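Long-range contacts in intramolecular trans-sialidase (Macrobdella decora, PDB 3SLI), which cleaves sialic acid from sialoglycoconjugates by intramolecular trans-glycosylation, releasing it as 2,7-anhydro-Neu5Ac: residues Ile1-Lys9 and Leu22-Ala33; Asn64-Tyr72 and Gly80-Gly88. One frame throughout, in Å; residues are numbered along the deposited sequence.

Both contacts lie in the N-terminal lectin-like domain of the enzyme, a two-sheet antiparallel structure of the concanavalin clan, and they follow one another along the chain: contact 1 is complete before contact 2 begins. Their centres are about 19 Å apart and their nearest atoms about 8 Å apart, so they do not touch. Contact 1 sets the N-terminal residues and the start of strand 5-14, at the margin of the seven-stranded sheet, against the loop and short helix of 22-33. Contact 2 is a hairpin, strands 67-74 and 79-85, inside the six-stranded sheet. Strand 51-58 links them, pairing with strand 67-74 and touching Val-31 of the helix, so both join parts of one beta-sandwich.

Contact 1: residues Ile1-Lys9 and Leu22-Ala33; sequences IPEGILMEK and LDQEAGAKYVKA
Met-7 reaches from its strand and pushes its methyl end into the bend formed by Glu-25, Gly-27 and Ala-28. The side chain leaves with CG anti to the backbone N (chi1 -172°), runs straight as far as the sulfur and turns at chi3 (-84°), which lays CE 3.4 Å from Glu-25 CB and 3.6 Å from Ala-28 CA. Its SD rests against Leu-22, 3.8 Å from CD1, while Val-31 CG2 meets both Met-7 CE and Leu-6 CB. Leu-6 straddles the CB of Tyr-30 with its two methyls, CD1 and CD2 each 3.9 Å away.

A classic beta bulge sets Leu-6 and Met-7 together opposite Val-177 in the edge strand of the lectin-like domain, which is consistent with both consecutive side chains turning to the short helix. At the helix start the backbones come close: Gly-27 CA sends a C-H to Leu-6 O (3.4 Å), nearly straight at the hydrogen, and a water donates to that same oxygen while accepting from Gly-27 N, the N-cap residue. A second water joins Glu-8 N to Glu-25 OE1.

Farther toward the N-terminus, Pro-2 crosses the Tyr-30 side chain at about a right angle and puts CD over the middle of the ring, 3.6 Å from its centroid, in a CH-pi contact; Lys-29 CG lies over the opposite face. Ile-1 extends CD1 to Ala-33 O. At the other end Lys-9, bent at chi2 and chi4, brings CE to 3.3 Å from Glu-25 OE2, whereas its NZ stays beyond salt-bridge distance.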
loop_
_atom_site.group_PDB
_atom_site.type_symbol
_atom_site.label_atom_id
_atom_site.label_comp_id
_atom_site.label_asym_id
_atom_site.label_seq_id
_atom_site.Cartn_x
_atom_site.Cartn_y
_atom_site.Cartn_z
ATOM N N ILE A 1 -43.420 4.387 17.561
ATOM C CA ILE A 1 -41.996 4.647 17.934
ATOM C C ILE A 1 -41.733 6.148 17.778
ATOM O O ILE A 1 -42.005 6.720 16.719
ATOM C CB ILE A 1 -41.022 3.846 17.024
ATOM C CG1 ILE A 1 -41.273 2.342 17.181
ATOM C CG2 ILE A 1 -39.574 4.155 17.385
ATOM C CD1 ILE A 1 -40.364 1.470 16.319
ATOM N N PRO A 2 -41.261 6.812 18.852
ATOM C CA PRO A 2 -40.988 8.249 18.789
ATOM C C PRO A 2 -39.811 8.596 17.878
ATOM O O PRO A 2 -39.026 7.720 17.505
ATOM C CB PRO A 2 -40.719 8.606 20.252
ATOM C CG PRO A 2 -40.126 7.366 20.807
ATOM C CD PRO A 2 -40.985 6.284 20.201
ATOM N N GLU A 3 -39.740 9.863 17.475
ATOM C CA GLU A 3 -38.673 10.363 16.608
ATOM C C GLU A 3 -37.472 10.839 17.421
ATOM O O GLU A 3 -37.630 11.576 18.402
ATOM C CB GLU A 3 -39.183 11.525 15.750
ATOM C CG GLU A 3 -40.098 11.109 14.613
ATOM C CD GLU A 3 -39.387 10.250 13.581
ATOM O OE1 GLU A 3 -38.297 10.654 13.111
ATOM O OE2 GLU A 3 -39.917 9.168 13.246
ATOM N N GLY A 4 -36.275 10.423 17.012
ATOM C CA GLY A 4 -35.078 10.843 17.712
ATOM C C GLY A 4 -34.454 9.748 18.544
ATOM O O GLY A 4 -34.603 8.564 18.254
ATOM N N ILE A 5 -33.755 10.153 19.590
ATOM C CA ILE A 5 -33.075 9.227 20.481
ATOM C C ILE A 5 -34.005 8.321 21.292
ATOM O O ILE A 5 -34.812 8.788 22.110
ATOM C CB ILE A 5 -32.115 9.992 21.431
ATOM C CG1 ILE A 5 -31.112 10.816 20.609
ATOM C CG2 ILE A 5 -31.380 9.027 22.339
ATOM C CD1 ILE A 5 -30.163 11.681 21.445
ATOM N N LEU A 6 -33.879 7.019 21.049
ATOM C CA LEU A 6 -34.654 6.003 21.748
ATOM C C LEU A 6 -33.908 5.521 22.985
ATOM O O LEU A 6 -34.519 5.131 23.976
ATOM C CB LEU A 6 -34.903 4.790 20.837
ATOM C CG LEU A 6 -35.669 4.981 19.528
ATOM C CD1 LEU A 6 -35.864 3.627 18.853
ATOM C CD2 LEU A 6 -37.022 5.661 19.800
ATOM N N MET A 7 -32.579 5.580 22.936
ATOM C CA MET A 7 -31.768 5.088 24.035
ATOM C C MET A 7 -30.381 5.714 23.978
ATOM O O MET A 7 -29.842 5.936 22.896
ATOM C CB MET A 7 -31.654 3.565 23.883
ATOM C CG MET A 7 -31.009 2.809 25.022
ATOM S SD MET A 7 -30.947 1.027 24.627
ATOM C CE MET A 7 -32.599 0.486 25.131
ATOM N N GLU A 8 -29.825 6.023 25.142
ATOM C CA GLU A 8 -28.493 6.592 25.232
ATOM C C GLU A 8 -27.869 6.078 26.510
ATOM O O GLU A 8 -28.548 5.935 27.530
ATOM C CB GLU A 8 -28.524 8.122 25.232
ATOM C CG GLU A 8 -27.128 8.734 25.272
ATOM C CD GLU A 8 -27.116 10.249 25.178
ATOM O OE1 GLU A 8 -27.937 10.820 24.428
ATOM O OE2 GLU A 8 -26.256 10.869 25.841
ATOM N N LYS A 9 -26.583 5.762 26.445
ATOM C CA LYS A 9 -25.863 5.248 27.599
ATOM C C LYS A 9 -24.441 5.786 27.511
ATOM O O LYS A 9 -23.934 6.046 26.416
ATOM C CB LYS A 9 -25.871 3.716 27.579
ATOM C CG LYS A 9 -25.875 3.065 28.952
ATOM C CD LYS A 9 -27.206 3.266 29.665
ATOM C CE LYS A 9 -27.220 2.535 30.992
ATOM N NZ LYS A 9 -26.093 2.955 31.864
ATOM N N LEU A 22 -29.435 -4.033 28.395
ATOM C CA LEU A 22 -30.095 -2.738 28.245
ATOM C C LEU A 22 -31.615 -2.946 28.222
ATOM O O LEU A 22 -32.373 -2.070 27.790
ATOM C CB LEU A 22 -29.655 -2.063 26.948
ATOM C CG LEU A 22 -28.195 -1.622 26.900
ATOM C CD1 LEU A 22 -27.890 -1.015 25.547
ATOM C CD2 LEU A 22 -27.925 -0.634 28.021
ATOM N N ASP A 23 -32.046 -4.121 28.676
ATOM C CA ASP A 23 -33.459 -4.483 28.706
ATOM C C ASP A 23 -34.315 -3.573 29.595
ATOM O O ASP A 23 -35.490 -3.375 29.303
ATOM C CB ASP A 23 -33.632 -5.952 29.144
ATOM C CG ASP A 23 -32.987 -6.951 28.172
ATOM O OD1 ASP A 23 -32.528 -6.540 27.091
ATOM O OD2 ASP A 23 -32.944 -8.160 28.494
ATOM N N GLN A 24 -33.739 -3.023 30.665
ATOM C CA GLN A 24 -34.504 -2.154 31.563
ATOM C C GLN A 24 -34.565 -0.677 31.159
ATOM O O GLN A 24 -35.204 0.119 31.851
ATOM C CB GLN A 24 -34.050 -2.298 33.035
ATOM C CG GLN A 24 -32.673 -1.686 33.433
ATOM C CD GLN A 24 -32.631 -0.141 33.568
ATOM O OE1 GLN A 24 -31.580 0.478 33.357
ATOM N NE2 GLN A 24 -33.756 0.468 33.939
ATOM N N GLU A 25 -33.893 -0.303 30.070
ATOM C CA GLU A 25 -33.915 1.085 29.617
ATOM C C GLU A 25 -35.330 1.449 29.184
ATOM O O GLU A 25 -36.043 0.623 28.610
ATOM C CB GLU A 25 -32.947 1.308 28.450
ATOM C CG GLU A 25 -31.475 1.120 28.802
ATOM C CD GLU A 25 -30.973 2.142 29.801
ATOM O OE1 GLU A 25 -31.176 3.356 29.574
ATOM O OE2 GLU A 25 -30.374 1.729 30.813
ATOM N N ALA A 26 -35.724 2.696 29.436
ATOM C CA ALA A 26 -37.060 3.170 29.093
ATOM C C ALA A 26 -37.431 2.938 27.629
ATOM O O ALA A 26 -38.578 2.585 27.317
ATOM C CB ALA A 26 -37.197 4.654 29.451
ATOM N N GLY A 27 -36.451 3.072 26.740
ATOM C CA GLY A 27 -36.704 2.898 25.321
ATOM C C GLY A 27 -36.458 1.518 24.738
ATOM O O GLY A 27 -36.568 1.345 23.523
ATOM N N ALA A 28 -36.170 0.531 25.585
ATOM C CA ALA A 28 -35.917 -0.833 25.113
ATOM C C ALA A 28 -37.067 -1.356 24.260
ATOM O O ALA A 28 -36.837 -1.933 23.195
ATOM C CB ALA A 28 -35.637 -1.766 26.283
ATOM N N LYS A 29 -38.306 -1.107 24.686
ATOM C CA LYS A 29 -39.476 -1.545 23.919
ATOM C C LYS A 29 -39.491 -0.969 22.503
ATOM O O LYS A 29 -40.021 -1.588 21.579
ATOM C CB LYS A 29 -40.785 -1.194 24.648
ATOM C CG LYS A 29 -40.980 0.283 24.938
ATOM C CD LYS A 29 -42.114 0.501 25.922
ATOM C CE LYS A 29 -42.047 1.899 26.524
ATOM N NZ LYS A 29 -43.090 2.126 27.569
ATOM N N TYR A 30 -38.925 0.219 22.328
ATOM C CA TYR A 30 -38.874 0.834 21.005
ATOM C C TYR A 30 -37.717 0.251 20.189
ATOM O O TYR A 30 -37.867 -0.040 19.006
ATOM C CB TYR A 30 -38.707 2.347 21.116
ATOM C CG TYR A 30 -39.811 3.026 21.893
ATOM C CD1 TYR A 30 -41.149 2.869 21.520
ATOM C CD2 TYR A 30 -39.520 3.791 23.019
ATOM C CE1 TYR A 30 -42.169 3.456 22.257
ATOM C CE2 TYR A 30 -40.528 4.381 23.762
ATOM C CZ TYR A 30 -41.850 4.209 23.381
ATOM O OH TYR A 30 -42.854 4.762 24.144
ATOM N N VAL A 31 -36.567 0.082 20.836
ATOM C CA VAL A 31 -35.379 -0.462 20.171
ATOM C C VAL A 31 -35.635 -1.887 19.662
ATOM O O VAL A 31 -35.224 -2.242 18.548
ATOM C CB VAL A 31 -34.140 -0.422 21.118
ATOM C CG1 VAL A 31 -32.922 -1.046 20.444
ATOM C CG2 VAL A 31 -33.826 1.027 21.510
ATOM N N LYS A 32 -36.387 -2.668 20.436
ATOM C CA LYS A 32 -36.709 -4.049 20.055
ATOM C C LYS A 32 -37.657 -4.144 18.865
ATOM O O LYS A 32 -37.896 -5.245 18.356
ATOM C CB LYS A 32 -37.316 -4.824 21.233
ATOM C CG LYS A 32 -36.361 -5.129 22.364
ATOM C CD LYS A 32 -37.104 -5.697 23.574
ATOM C CE LYS A 32 -36.171 -5.777 24.783
ATOM N NZ LYS A 32 -36.798 -6.317 26.029
ATOM N N ALA A 33 -38.169 -3.003 18.399
ATOM C CA ALA A 33 -39.102 -2.985 17.274
ATOM C C ALA A 33 -38.764 -1.981 16.165
ATOM O O ALA A 33 -39.601 -1.690 15.314
ATOM C CB ALA A 33 -40.525 -2.739 17.788
HETATM O O HOH W 1 -33.956 4.238 26.669
HETATM O O HOH W 2 -31.595 5.512 27.383
#

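Contact 2: residues Asn64-Tyr72 and Gly80-Gly88; sequences NQDRHFHIY and GIELRNTDG
Phe-69 CD1 lies 4.0 Å from Leu-83 CG, and Ile-71 CG1 meets Ile-81 CG2 at 3.9 Å, on the closely packed face of an antiparallel hairpin. Leu-115 of the other sheet touches Phe-69, Ile-71 and Ile-81, so this face belongs to the core of the lectin-like sandwich. The hydrogen-bonded pairs His-68 with Arg-84, His-70 with Glu-82 and Tyr-72 with Gly-80 alternate with non-hydrogen-bonded ones, two of them apolar. Tyr-72, its CG between backbone N and carbonyl carbon (chi1 69°), folds its ring back over Gly-80, whose CA lies 4.1 Å from the centroid.

The other face is polar and wetter. One water joins His-68 NE2, Glu-82 OE1 and Arg-84 NH2, and another connects Tyr-72 OH with Ile-81 O. Away from the hairpin turn, the Asp-66 carboxylate stacks on the Arg-84 guanidinium, their planes 29° apart; OD1 is 3.3 Å from NH2, well out of the guanidinium plane. Asp-66 OD1 also forms a salt bridge with Arg-160, and Arg-84 NH1 one with Asp-87 OD1 (3.0 Å), its hydrogen bond weak. Two carboxylates thus probably offset the like charges of Arg-84 and Arg-160, their attraction to Arg-84 resting more on charge than on well-aimed hydrogen bonds.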
loop_
_atom_site.group_PDB
_atom_site.type_symbol
_atom_site.label_atom_id
_atom_site.label_comp_id
_atom_site.label_asym_id
_atom_site.label_seq_id
_atom_site.Cartn_x
_atom_site.Cartn_y
_atom_site.Cartn_z
ATOM N N ASN A 64 -33.172 -20.372 18.417
ATOM C CA ASN A 64 -33.291 -19.092 17.728
ATOM C C ASN A 64 -31.984 -18.308 17.647
ATOM O O ASN A 64 -31.991 -17.090 17.489
ATOM C CB ASN A 64 -34.394 -18.261 18.383
ATOM C CG ASN A 64 -35.744 -18.934 18.283
ATOM O OD1 ASN A 64 -36.419 -19.171 19.290
ATOM N ND2 ASN A 64 -36.116 -19.308 17.076
ATOM N N GLN A 65 -30.875 -19.042 17.632
ATOM C CA GLN A 65 -29.532 -18.464 17.579
ATOM C C GLN A 65 -29.200 -17.695 16.297
ATOM O O GLN A 65 -28.176 -17.006 16.238
ATOM C CB GLN A 65 -28.464 -19.541 17.837
ATOM C CG GLN A 65 -28.408 -20.665 16.795
ATOM C CD GLN A 65 -29.268 -21.884 17.137
ATOM O OE1 GLN A 65 -29.095 -22.944 16.546
ATOM N NE2 GLN A 65 -30.177 -21.745 18.095
ATOM N N ASP A 66 -30.018 -17.849 15.259
ATOM C CA ASP A 66 -29.799 -17.126 14.001
ATOM C C ASP A 66 -30.804 -15.975 13.821
ATOM O O ASP A 66 -31.027 -15.491 12.708
ATOM C CB ASP A 66 -29.858 -18.076 12.794
ATOM C CG ASP A 66 -28.673 -19.040 12.738
ATOM O OD1 ASP A 66 -27.697 -18.859 13.501
ATOM O OD2 ASP A 66 -28.719 -19.980 11.917
ATOM N N ARG A 67 -31.401 -15.542 14.924
ATOM C CA ARG A 67 -32.365 -14.452 14.902
ATOM C C ARG A 67 -31.823 -13.293 15.740
ATOM O O ARG A 67 -32.016 -13.251 16.962
ATOM C CB ARG A 67 -33.710 -14.919 15.456
ATOM C CG ARG A 67 -34.337 -16.062 14.678
ATOM C CD ARG A 67 -35.683 -16.448 15.275
ATOM N NE ARG A 67 -36.190 -17.699 14.716
ATOM C CZ ARG A 67 -36.811 -17.811 13.546
ATOM N NH1 ARG A 67 -37.023 -16.750 12.778
ATOM N NH2 ARG A 67 -37.211 -19.006 13.135
ATOM N N HIS A 68 -31.130 -12.367 15.084
ATOM C CA HIS A 68 -30.557 -11.224 15.780
ATOM C C HIS A 68 -29.934 -10.220 14.824
ATOM O O HIS A 68 -29.723 -10.509 13.646
ATOM C CB HIS A 68 -29.470 -11.692 16.771
ATOM C CG HIS A 68 -28.365 -12.493 16.136
ATOM N ND1 HIS A 68 -28.190 -13.838 16.371
ATOM C CD2 HIS A 68 -27.379 -12.132 15.277
ATOM C CE1 HIS A 68 -27.148 -14.276 15.687
ATOM N NE2 HIS A 68 -26.637 -13.261 15.013
ATOM N N PHE A 69 -29.636 -9.043 15.360
ATOM C CA PHE A 69 -28.965 -7.985 14.632
ATOM C C PHE A 69 -27.820 -7.562 15.539
ATOM O O PHE A 69 -28.005 -7.445 16.750
ATOM C CB PHE A 69 -29.870 -6.768 14.396
ATOM C CG PHE A 69 -29.099 -5.497 14.108
ATOM C CD1 PHE A 69 -28.543 -5.274 12.849
ATOM C CD2 PHE A 69 -28.868 -4.559 15.121
ATOM C CE1 PHE A 69 -27.768 -4.142 12.602
ATOM C CE2 PHE A 69 -28.093 -3.425 14.885
ATOM C CZ PHE A 69 -27.542 -3.217 13.625
ATOM N N HIS A 70 -26.635 -7.361 14.973
ATOM C CA HIS A 70 -25.505 -6.913 15.777
ATOM C C HIS A 70 -24.463 -6.162 14.957
ATOM O O HIS A 70 -24.368 -6.346 13.733
ATOM C CB HIS A 70 -24.870 -8.077 16.578
ATOM C CG HIS A 70 -23.859 -8.900 15.823
ATOM N ND1 HIS A 70 -24.161 -9.601 14.675
ATOM C CD2 HIS A 70 -22.566 -9.191 16.110
ATOM C CE1 HIS A 70 -23.099 -10.293 14.291
ATOM N NE2 HIS A 70 -22.120 -10.061 15.145
ATOM N N ILE A 71 -23.793 -5.222 15.618
ATOM C CA ILE A 71 -22.711 -4.442 15.018
ATOM C C ILE A 71 -21.510 -5.011 15.765
ATOM O O ILE A 71 -21.522 -5.045 16.992
ATOM C CB ILE A 71 -22.822 -2.933 15.355
ATOM C CG1 ILE A 71 -24.143 -2.360 14.838
ATOM C CG2 ILE A 71 -21.630 -2.162 14.757
ATOM C CD1 ILE A 71 -24.388 -0.917 15.270
ATOM N N TYR A 72 -20.477 -5.438 15.041
ATOM C CA TYR A 72 -19.308 -6.046 15.681
ATOM C C TYR A 72 -17.985 -5.553 15.101
ATOM O O TYR A 72 -17.955 -4.937 14.034
ATOM C CB TYR A 72 -19.366 -7.586 15.525
ATOM C CG TYR A 72 -19.167 -8.067 14.092
ATOM C CD1 TYR A 72 -17.881 -8.237 13.562
ATOM C CD2 TYR A 72 -20.254 -8.250 13.237
ATOM C CE1 TYR A 72 -17.686 -8.554 12.225
ATOM C CE2 TYR A 72 -20.069 -8.575 11.891
ATOM C CZ TYR A 72 -18.779 -8.719 11.392
ATOM O OH TYR A 72 -18.583 -9.002 10.061
ATOM N N GLY A 80 -18.366 -4.788 11.046
ATOM C CA GLY A 80 -19.495 -5.174 10.225
ATOM C C GLY A 80 -20.775 -5.376 11.007
ATOM O O GLY A 80 -20.849 -5.112 12.214
ATOM N N ILE A 81 -21.800 -5.819 10.293
ATOM C CA ILE A 81 -23.096 -6.097 10.889
ATOM C C ILE A 81 -23.614 -7.395 10.290
ATOM O O ILE A 81 -23.125 -7.863 9.247
ATOM C CB ILE A 81 -24.168 -5.007 10.547
ATOM C CG1 ILE A 81 -24.332 -4.881 9.026
ATOM C CG2 ILE A 81 -23.810 -3.681 11.183
ATOM C CD1 ILE A 81 -25.707 -4.502 8.575
ATOM N N GLU A 82 -24.590 -7.975 10.977
ATOM C CA GLU A 82 -25.282 -9.163 10.516
ATOM C C GLU A 82 -26.716 -8.922 10.993
ATOM O O GLU A 82 -26.930 -8.595 12.164
ATOM C CB GLU A 82 -24.718 -10.449 11.128
ATOM C CG GLU A 82 -23.308 -10.801 10.691
ATOM C CD GLU A 82 -22.894 -12.190 11.142
ATOM O OE1 GLU A 82 -22.681 -12.390 12.355
ATOM O OE2 GLU A 82 -22.781 -13.083 10.277
ATOM N N LEU A 83 -27.654 -8.977 10.054
ATOM C CA LEU A 83 -29.085 -8.778 10.311
ATOM C C LEU A 83 -29.671 -10.134 9.928
ATOM O O LEU A 83 -29.747 -10.473 8.738
ATOM C CB LEU A 83 -29.628 -7.694 9.379
ATOM C CG LEU A 83 -30.733 -6.740 9.842
ATOM C CD1 LEU A 83 -31.418 -6.207 8.595
ATOM C CD2 LEU A 83 -31.738 -7.395 10.802
ATOM N N ARG A 84 -30.112 -10.888 10.931
ATOM C CA ARG A 84 -30.597 -12.247 10.724
ATOM C C ARG A 84 -31.930 -12.644 11.354
ATOM O O ARG A 84 -32.271 -12.202 12.446
ATOM C CB ARG A 84 -29.552 -13.209 11.286
ATOM C CG ARG A 84 -28.135 -12.976 10.798
ATOM C CD ARG A 84 -27.585 -14.270 10.254
ATOM N NE ARG A 84 -26.782 -14.979 11.225
ATOM C CZ ARG A 84 -26.500 -16.277 11.172
ATOM N NH1 ARG A 84 -26.971 -17.051 10.201
ATOM N NH2 ARG A 84 -25.656 -16.784 12.050
ATOM N N ASN A 85 -32.633 -13.546 10.678
ATOM C CA ASN A 85 -33.889 -14.110 11.179
ATOM C C ASN A 85 -33.975 -15.511 10.574
ATOM O O ASN A 85 -35.042 -15.961 10.173
ATOM C CB ASN A 85 -35.099 -13.283 10.747
ATOM C CG ASN A 85 -36.344 -13.652 11.523
ATOM O OD1 ASN A 85 -37.463 -13.599 11.006
ATOM N ND2 ASN A 85 -36.159 -14.016 12.784
ATOM N N THR A 86 -32.832 -16.196 10.607
ATOM C CA THR A 86 -32.582 -17.528 10.027
ATOM C C THR A 86 -32.364 -17.339 8.522
ATOM O O THR A 86 -32.966 -16.460 7.885
ATOM C CB THR A 86 -33.647 -18.635 10.317
ATOM O OG1 THR A 86 -34.823 -18.432 9.526
ATOM C CG2 THR A 86 -33.989 -18.688 11.787
ATOM N N ASP A 87 -31.450 -18.130 7.976
ATOM C CA ASP A 87 -31.080 -18.043 6.572
ATOM C C ASP A 87 -32.206 -18.177 5.563
ATOM O O ASP A 87 -32.113 -17.635 4.463
ATOM C CB ASP A 87 -29.942 -19.016 6.277
ATOM C CG ASP A 87 -28.695 -18.726 7.107
ATOM O OD1 ASP A 87 -28.608 -17.658 7.762
ATOM O OD2 ASP A 87 -27.795 -19.581 7.111
ATOM N N GLY A 88 -33.272 -18.877 5.941
ATOM C CA GLY A 88 -34.410 -19.033 5.050
ATOM C C GLY A 88 -35.254 -17.769 4.922
ATOM O O GLY A 88 -35.951 -17.588 3.916
HETATM O O HOH W 3 -30.457 -20.139 9.689
HETATM O O HOH W 4 -24.483 -14.279 13.511
HETATM O O HOH W 5 -20.746 -9.156 8.342
#